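PDB 6GSZ: alpha-L-rhamnosidase from Aspergillus terreus, which probably hydrolyses terminal non-reducing alpha-L-rhamnose residues in alpha-L-rhamnosides. Local coordinates for residues D689-G703 with A714-W727. Sequence-based numbering, arbitrary orientation.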
ATOM      1  N   ASP A 689      34.405   3.342   1.219  1.00 19.78           N
ATOM      2  CA  ASP A 689      34.099   4.710   0.767  1.00 19.59           C
ATOM      3  C   ASP A 689      32.618   5.039   0.991  1.00 19.91           C
ATOM      4  O   ASP A 689      32.003   5.775   0.220  1.00 20.35           O
ATOM      5  CB  ASP A 689      34.530   4.913  -0.687  1.00 24.50           C
ATOM      6  CG  ASP A 689      36.030   4.946  -0.908  1.00 36.97           C
ATOM      7  OD1 ASP A 689      36.754   5.415  -0.003  1.00 41.17           O
ATOM      8  OD2 ASP A 689      36.448   4.493  -1.979  1.00 47.82           O
ATOM      9  N   TYR A 690      32.065   4.507   2.090  1.00 17.63           N
ATOM     10  CA  TYR A 690      30.698   4.782   2.557  1.00 17.87           C
ATOM     11  C   TYR A 690      29.619   4.295   1.574  1.00 17.13           C
ATOM     12  O   TYR A 690      28.456   4.666   1.717  1.00 18.79           O
ATOM     13  CB  TYR A 690      30.485   6.263   2.889  1.00 18.10           C
ATOM     14  CG  TYR A 690      31.337   6.710   4.057  1.00 20.26           C
ATOM     15  CD1 TYR A 690      30.929   6.511   5.369  1.00 21.33           C
ATOM     16  CD2 TYR A 690      32.584   7.298   3.857  1.00 22.81           C
ATOM     17  CE1 TYR A 690      31.703   6.911   6.449  1.00 21.00           C
ATOM     18  CE2 TYR A 690      33.370   7.698   4.934  1.00 22.78           C
ATOM     19  CZ  TYR A 690      32.919   7.516   6.231  1.00 23.25           C
ATOM     20  OH  TYR A 690      33.645   7.928   7.323  1.00 25.44           O
ATOM     21  N   LYS A 691      29.987   3.430   0.645  1.00 17.23           N
ATOM     22  CA  LYS A 691      29.019   2.830  -0.276  1.00 17.05           C
ATOM     23  C   LYS A 691      28.247   1.739   0.461  1.00 16.87           C
ATOM     24  O   LYS A 691      28.771   1.006   1.315  1.00 16.27           O
ATOM     25  CB  LYS A 691      29.723   2.243  -1.493  1.00 18.43           C
ATOM     26  CG  LYS A 691      30.412   3.289  -2.347  0.50 21.35           C
ATOM     27  CD  LYS A 691      31.300   2.728  -3.427  0.50 22.88           C
ATOM     28  CE  LYS A 691      31.812   3.824  -4.337  0.50 30.08           C
ATOM     29  NZ  LYS A 691      33.277   3.991  -4.219  0.50 34.29           N
ATOM     30  N   VAL A 692      26.964   1.643   0.137  1.00 16.07           N
ATOM     31  CA  VAL A 692      26.067   0.677   0.783  0.50 16.55           C
ATOM     32  C   VAL A 692      26.515  -0.728   0.410  1.00 15.82           C
ATOM     33  O   VAL A 692      26.892  -0.988  -0.750  1.00 16.16           O
ATOM     34  CB  VAL A 692      24.599   0.872   0.370  0.50 19.85           C
ATOM     35  CG1 VAL A 692      24.143   2.297   0.543  0.50 23.27           C
ATOM     36  CG2 VAL A 692      24.343   0.399  -1.048  0.50 20.41           C
ATOM     37  N   GLY A 693      26.432  -1.644   1.368  1.00 15.50           N
ATOM     38  CA  GLY A 693      26.875  -2.996   1.202  1.00 14.14           C
ATOM     39  C   GLY A 693      25.832  -4.048   1.552  1.00 14.89           C
ATOM     40  O   GLY A 693      26.130  -5.216   1.539  1.00 15.38           O
ATOM     41  N   THR A 694      24.603  -3.592   1.797  1.00 14.76           N
ATOM     42  CA  THR A 694      23.481  -4.439   2.237  1.00 14.65           C
ATOM     43  C   THR A 694      22.531  -4.758   1.073  1.00 14.55           C
ATOM     44  O   THR A 694      22.296  -3.914   0.240  1.00 15.26           O
ATOM     45  CB  THR A 694      22.748  -3.721   3.372  1.00 13.86           C
ATOM     46  OG1 THR A 694      22.402  -2.394   2.946  1.00 14.52           O
ATOM     47  CG2 THR A 694      23.543  -3.644   4.661  1.00 15.45           C
ATOM     48  N   GLY A 695      21.917  -5.951   1.148  1.00 14.00           N
ATOM     49  CA  GLY A 695      20.745  -6.284   0.340  1.00 13.74           C
ATOM     50  C   GLY A 695      19.451  -6.092   1.122  1.00 14.11           C
ATOM     51  O   GLY A 695      19.381  -5.280   2.055  1.00 14.23           O
ATOM     52  N   PHE A 696      18.427  -6.897   0.806  1.00 13.23           N
ATOM     53  CA  PHE A 696      17.100  -6.687   1.373  1.00 14.06           C
ATOM     54  C   PHE A 696      17.107  -6.971   2.877  1.00 13.38           C
ATOM     55  O   PHE A 696      16.232  -6.476   3.582  1.00 14.04           O
ATOM     56  CB  PHE A 696      16.035  -7.524   0.636  1.00 13.04           C
ATOM     57  CG  PHE A 696      15.494  -7.000  -0.675  1.00 14.61           C
ATOM     58  CD1 PHE A 696      16.245  -6.166  -1.494  1.00 14.64           C
ATOM     59  CD2 PHE A 696      14.233  -7.365  -1.091  1.00 15.52           C
ATOM     60  CE1 PHE A 696      15.764  -5.709  -2.709  1.00 16.72           C
ATOM     61  CE2 PHE A 696      13.753  -6.931  -2.320  1.00 17.14           C
ATOM     62  CZ  PHE A 696      14.496  -6.092  -3.116  1.00 16.80           C
ATOM     63  N   ALA A 697      18.008  -7.856   3.317  1.00 12.96           N
ATOM     64  CA  ALA A 697      17.998  -8.239   4.741  1.00 12.83           C
ATOM     65  C   ALA A 697      18.555  -7.119   5.630  1.00 13.31           C
ATOM     66  O   ALA A 697      18.134  -7.000   6.764  1.00 13.79           O
ATOM     67  CB  ALA A 697      18.788  -9.516   4.978  1.00 13.23           C
ATOM     68  N   GLY A 698      19.544  -6.375   5.108  1.00 12.95           N
ATOM     69  CA  GLY A 698      20.271  -5.398   5.901  1.00 12.69           C
ATOM     70  C   GLY A 698      19.828  -3.954   5.681  1.00 13.40           C
ATOM     71  O   GLY A 698      19.965  -3.125   6.584  1.00 13.80           O
ATOM     72  N   THR A 699      19.341  -3.613   4.494  1.00 13.58           N
ATOM     73  CA  THR A 699      19.211  -2.203   4.102  1.00 12.74           C
ATOM     74  C   THR A 699      18.228  -1.439   5.001  1.00 13.77           C
ATOM     75  O   THR A 699      18.559  -0.332   5.511  1.00 13.53           O
ATOM     76  CB  THR A 699      18.793  -2.073   2.644  1.00 13.58           C
ATOM     77  OG1 THR A 699      19.848  -2.623   1.854  1.00 14.10           O
ATOM     78  CG2 THR A 699      18.591  -0.627   2.255  1.00 15.46           C
ATOM     79  N   HIS A 700      17.054  -2.034   5.285  1.00 12.54           N
ATOM     80  CA  HIS A 700      16.029  -1.324   6.032  1.00 11.92           C
ATOM     81  C   HIS A 700      16.449  -1.026   7.474  1.00 11.66           C
ATOM     82  O   HIS A 700      15.834  -0.124   8.119  1.00 13.67           O
ATOM     83  CB  HIS A 700      14.676  -2.045   6.001  1.00 12.72           C
ATOM     84  CG  HIS A 700      14.633  -3.327   6.761  1.00 12.15           C
ATOM     85  ND1 HIS A 700      13.878  -3.449   7.909  1.00 13.85           N
ATOM     86  CD2 HIS A 700      15.186  -4.545   6.538  1.00 12.79           C
ATOM     87  CE1 HIS A 700      13.974  -4.692   8.362  1.00 14.33           C
ATOM     88  NE2 HIS A 700      14.769  -5.390   7.535  1.00 13.31           N
ATOM     89  N   LEU A 701      17.454  -1.754   7.972  1.00 12.07           N
ATOM     90  CA  LEU A 701      17.872  -1.605   9.370  1.00 12.95           C
ATOM     91  C   LEU A 701      19.223  -0.900   9.514  1.00 12.70           C
ATOM     92  O   LEU A 701      19.625  -0.551  10.625  1.00 14.31           O
ATOM     93  CB  LEU A 701      17.945  -2.991  10.010  1.00 14.28           C
ATOM     94  CG  LEU A 701      16.669  -3.780  10.126  1.00 16.82           C
ATOM     95  CD1 LEU A 701      17.021  -5.177  10.660  1.00 17.49           C
ATOM     96  CD2 LEU A 701      15.665  -3.023  10.994  1.00 19.06           C
ATOM     97  N   LEU A 702      19.949  -0.679   8.431  1.00 12.28           N
ATOM     98  CA  LEU A 702      21.346  -0.239   8.529  1.00 14.07           C
ATOM     99  C   LEU A 702      21.460   1.114   9.239  1.00 12.77           C
ATOM    100  O   LEU A 702      22.253   1.286  10.167  1.00 13.22           O
ATOM    101  CB  LEU A 702      21.986  -0.196   7.140  1.00 15.21           C
ATOM    102  CG  LEU A 702      23.456   0.206   7.113  1.00 17.09           C
ATOM    103  CD1 LEU A 702      24.304  -0.762   7.939  1.00 20.10           C
ATOM    104  CD2 LEU A 702      23.957   0.268   5.676  1.00 19.06           C
ATOM    105  N   GLY A 703      20.702   2.128   8.827  1.00 12.31           N
ATOM    106  CA  GLY A 703      20.781   3.435   9.448  1.00 13.36           C
ATOM    107  C   GLY A 703      20.371   3.384  10.903  1.00 12.97           C
ATOM    108  O   GLY A 703      20.997   4.029  11.759  1.00 13.57           O
ATOM    109  N   ALA A 714      28.356   8.432  10.539  1.00 17.19           N
ATOM    110  CA  ALA A 714      28.733   7.441   9.534  1.00 17.01           C
ATOM    111  C   ALA A 714      27.587   7.214   8.538  1.00 16.40           C
ATOM    112  O   ALA A 714      27.819   7.104   7.352  1.00 17.10           O
ATOM    113  CB  ALA A 714      29.149   6.135  10.185  1.00 18.48           C
ATOM    114  N   PHE A 715      26.359   7.149   9.039  1.00 14.86           N
ATOM    115  CA  PHE A 715      25.232   6.884   8.137  1.00 14.55           C
ATOM    116  C   PHE A 715      24.996   8.110   7.263  1.00 14.88           C
ATOM    117  O   PHE A 715      24.662   7.972   6.090  1.00 15.46           O
ATOM    118  CB  PHE A 715      23.949   6.452   8.861  1.00 13.94           C
ATOM    119  CG  PHE A 715      22.954   5.890   7.869  1.00 14.57           C
ATOM    120  CD1 PHE A 715      23.233   4.689   7.235  1.00 14.67           C
ATOM    121  CD2 PHE A 715      21.798   6.565   7.542  1.00 14.50           C
ATOM    122  CE1 PHE A 715      22.352   4.179   6.288  1.00 14.99           C
ATOM    123  CE2 PHE A 715      20.890   6.032   6.627  1.00 15.16           C
ATOM    124  CZ  PHE A 715      21.174   4.835   6.012  1.00 16.24           C
ATOM    125  N   TYR A 716      25.092   9.314   7.848  1.00 15.60           N
ATOM    126  CA  TYR A 716      24.963  10.524   7.037  1.00 14.78           C
ATOM    127  C   TYR A 716      25.962  10.471   5.865  1.00 17.04           C
ATOM    128  O   TYR A 716      25.648  10.928   4.741  1.00 17.26           O
ATOM    129  CB  TYR A 716      25.164  11.789   7.878  1.00 14.82           C
ATOM    130  CG  TYR A 716      23.921  12.391   8.491  1.00 14.10           C
ATOM    131  CD1 TYR A 716      22.890  12.926   7.723  1.00 15.88           C
ATOM    132  CD2 TYR A 716      23.795  12.489   9.858  1.00 14.64           C
ATOM    133  CE1 TYR A 716      21.778  13.517   8.310  1.00 16.41           C
ATOM    134  CE2 TYR A 716      22.699  13.102  10.460  1.00 16.69           C
ATOM    135  CZ  TYR A 716      21.691  13.641   9.692  1.00 15.21           C
ATOM    136  OH  TYR A 716      20.617  14.261  10.273  1.00 17.65           O
ATOM    137  N   SER A 717      27.183   9.991   6.134  1.00 16.06           N
ATOM    138  CA  SER A 717      28.198   9.929   5.070  1.00 16.77           C
ATOM    139  C   SER A 717      27.764   8.927   3.994  1.00 17.51           C
ATOM    140  O   SER A 717      27.971   9.192   2.820  1.00 18.85           O
ATOM    141  CB  SER A 717      29.557   9.623   5.619  1.00 17.77           C
ATOM    142  OG  SER A 717      30.006  10.690   6.443  1.00 21.55           O
ATOM    143  N   MET A 718      27.169   7.788   4.407  1.00 16.04           N
ATOM    144  CA  MET A 718      26.599   6.853   3.426  1.00 15.06           C
ATOM    145  C   MET A 718      25.472   7.523   2.636  1.00 15.19           C
ATOM    146  O   MET A 718      25.402   7.397   1.395  1.00 16.89           O
ATOM    147  CB  MET A 718      26.029   5.613   4.119  1.00 16.34           C
ATOM    148  CG  MET A 718      27.050   4.837   4.911  1.00 15.93           C
ATOM    149  SD  MET A 718      26.429   3.232   5.458  1.00 17.00           S
ATOM    150  CE  MET A 718      26.519   2.350   3.922  1.00 17.81           C
ATOM    151  N   LEU A 719      24.582   8.219   3.328  1.00 14.82           N
ATOM    152  CA  LEU A 719      23.397   8.816   2.697  1.00 15.73           C
ATOM    153  C   LEU A 719      23.776   9.887   1.678  1.00 17.08           C
ATOM    154  O   LEU A 719      23.087  10.025   0.663  1.00 18.08           O
ATOM    155  CB  LEU A 719      22.482   9.382   3.783  1.00 17.16           C
ATOM    156  CG  LEU A 719      21.163   9.979   3.309  1.00 17.08           C
ATOM    157  CD1 LEU A 719      20.303   8.913   2.636  1.00 18.43           C
ATOM    158  CD2 LEU A 719      20.413  10.614   4.456  1.00 19.13           C
ATOM    159  N   ARG A 720      24.917  10.554   1.876  1.00 18.58           N
ATOM    160  CA  ARG A 720      25.355  11.622   0.977  1.00 18.83           C
ATOM    161  C   ARG A 720      26.159  11.088  -0.217  1.00 19.61           C
ATOM    162  O   ARG A 720      26.437  11.884  -1.132  1.00 21.36           O
ATOM    163  CB  ARG A 720      26.177  12.649   1.759  1.00 20.27           C
ATOM    164  CG  ARG A 720      25.364  13.403   2.792  1.00 22.17           C
ATOM    165  CD  ARG A 720      26.220  14.323   3.628  1.00 27.06           C
ATOM    166  NE  ARG A 720      26.978  15.254   2.803  1.00 31.62           N
ATOM    167  CZ  ARG A 720      27.890  16.087   3.276  1.00 33.78           C
ATOM    168  NH1 ARG A 720      28.422  15.869   4.467  1.00 33.59           N
ATOM    169  NH2 ARG A 720      28.239  17.143   2.561  1.00 40.88           N
ATOM    170  N   GLN A 721      26.502   9.793  -0.232  1.00 18.54           N
ATOM    171  CA  GLN A 721      27.295   9.246  -1.364  1.00 20.71           C
ATOM    172  C   GLN A 721      26.456   9.310  -2.645  1.00 19.63           C
ATOM    173  O   GLN A 721      25.273   9.031  -2.601  1.00 20.17           O
ATOM    174  CB  GLN A 721      27.672   7.784  -1.149  1.00 22.69           C
ATOM    175  CG  GLN A 721      28.702   7.571  -0.074  1.00 27.18           C
ATOM    176  CD  GLN A 721      29.907   8.454  -0.276  1.00 33.04           C
ATOM    177  OE1 GLN A 721      30.560   8.396  -1.325  1.00 37.21           O
ATOM    178  NE2 GLN A 721      30.209   9.260   0.741  1.00 36.23           N
ATOM    179  N   THR A 722      27.093   9.686  -3.757  1.00 18.56           N
ATOM    180  CA  THR A 722      26.401   9.763  -5.023  1.00 20.32           C
ATOM    181  C   THR A 722      26.921   8.762  -6.047  1.00 18.68           C
ATOM    182  O   THR A 722      26.327   8.695  -7.144  1.00 19.91           O
ATOM    183  CB  THR A 722      26.451  11.176  -5.603  1.00 19.47           C
ATOM    184  OG1 THR A 722      27.824  11.540  -5.753  1.00 22.83           O
ATOM    185  CG2 THR A 722      25.727  12.162  -4.718  1.00 21.33           C
ATOM    186  N   GLU A 723      27.989   8.023  -5.727  1.00 19.91           N
ATOM    187  CA  GLU A 723      28.502   6.985  -6.610  1.00 20.58           C
ATOM    188  C   GLU A 723      27.832   5.650  -6.299  1.00 19.24           C
ATOM    189  O   GLU A 723      27.365   5.421  -5.224  1.00 19.22           O
ATOM    190  CB  GLU A 723      30.032   6.874  -6.517  1.00 26.69           C
ATOM    191  CG  GLU A 723      30.755   8.116  -6.991  1.00 35.74           C
ATOM    192  CD  GLU A 723      32.209   7.854  -7.350  1.00 50.53           C
ATOM    193  OE1 GLU A 723      32.816   6.873  -6.796  1.00 54.15           O
ATOM    194  OE2 GLU A 723      32.742   8.611  -8.194  1.00 71.75           O
ATOM    195  N   VAL A 724      27.751   4.778  -7.305  1.00 17.83           N
ATOM    196  CA  VAL A 724      27.123   3.481  -7.143  1.00 17.04           C
ATOM    197  C   VAL A 724      28.017   2.584  -6.295  1.00 17.37           C
ATOM    198  O   VAL A 724      29.252   2.622  -6.444  1.00 19.61           O
ATOM    199  CB  VAL A 724      26.828   2.877  -8.527  1.00 19.06           C
ATOM    200  CG1 VAL A 724      28.086   2.473  -9.274  1.00 21.80           C
ATOM    201  CG2 VAL A 724      25.893   1.682  -8.448  1.00 18.97           C
ATOM    202  N   PRO A 725      27.479   1.730  -5.395  1.00 17.09           N
ATOM    203  CA  PRO A 725      26.069   1.699  -4.975  1.00 16.31           C
ATOM    204  C   PRO A 725      25.756   2.657  -3.815  1.00 16.46           C
ATOM    205  O   PRO A 725      26.522   2.723  -2.824  1.00 17.44           O
ATOM    206  CB  PRO A 725      25.942   0.235  -4.515  1.00 15.68           C
ATOM    207  CG  PRO A 725      27.249  -0.089  -3.882  1.00 16.25           C
ATOM    208  CD  PRO A 725      28.254   0.658  -4.740  1.00 16.94           C
ATOM    209  N   SER A 726      24.623   3.350  -3.899  1.00 15.85           N
ATOM    210  CA  SER A 726      24.159   4.289  -2.893  1.00 16.01           C
ATOM    211  C   SER A 726      22.737   4.718  -3.262  1.00 14.21           C
ATOM    212  O   SER A 726      22.254   4.433  -4.365  1.00 16.44           O
ATOM    213  CB  SER A 726      25.052   5.519  -2.804  1.00 16.70           C
ATOM    214  OG  SER A 726      24.971   6.255  -4.011  1.00 16.74           O
ATOM    215  N   TRP A 727      22.050   5.398  -2.363  1.00 16.07           N
ATOM    216  CA  TRP A 727      20.723   5.944  -2.680  1.00 14.48           C
ATOM    217  C   TRP A 727      20.780   7.116  -3.670  1.00 15.53           C
ATOM    218  O   TRP A 727      20.028   7.158  -4.642  1.00 15.52           O
ATOM    219  CB  TRP A 727      20.003   6.368  -1.416  1.00 14.00           C
ATOM    220  CG  TRP A 727      19.664   5.234  -0.512  1.00 15.05           C
ATOM    221  CD1 TRP A 727      18.542   4.469  -0.559  1.00 15.40           C
ATOM    222  CD2 TRP A 727      20.413   4.766   0.623  1.00 14.53           C
ATOM    223  NE1 TRP A 727      18.570   3.511   0.415  1.00 14.53           N
ATOM    224  CE2 TRP A 727      19.695   3.689   1.178  1.00 14.93           C
ATOM    225  CE3 TRP A 727      21.629   5.131   1.198  1.00 16.56           C
ATOM    226  CZ2 TRP A 727      20.152   2.973   2.283  1.00 14.81           C
ATOM    227  CZ3 TRP A 727      22.087   4.420   2.286  1.00 17.32           C
ATOM    228  CH2 TRP A 727      21.352   3.364   2.822  1.00 15.91           C
TER
HETATM  229  O   HOH W   1      25.945   4.790   0.371  1.00 19.96           O
HETATM  230  O   HOH W   2      31.527   9.776   8.779  1.00 36.54           O
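Y690 lays one face of its ring on S717 CB, which stands 3.6 Å from the ring centroid and 21° off the normal, a CH-pi contact offset toward the rim. One water links the hydroxyls Y690 OH and S717 OG; a second donates to both Y690 O and M718 O. Q721 bends at chi2 (-51°) and folds back on its own helix, NE2 bonding S717 O, with CG 3.7 Å from Y690 CB. The direct hydrogen bond between the segments is V692 N to P725 O, 3.2 Å. V692 splits its branches: CG1 sits over the six-membered ring of W727, 3.4 Å from CZ3, and CG2 meets P725 CB. K691 crosses P725 at about a right angle, its NZ making long salt bridges to D689 and E723. M718 CE reaches L702 CD2 at 3.7 Å. G703, lacking a side chain, lets the F715 ring lie directly on its CA, a CH-pi contact centred over the face (3.4 Å to the centroid, 7° off the normal). The contact lies away from the glucose pocket, to which the loop between V692 and helix 699-708 carries F696. It joins that loop and helix to helix 712-719 and the turn into helix 727-732; helices 437-453 and 768-775 pack against L719.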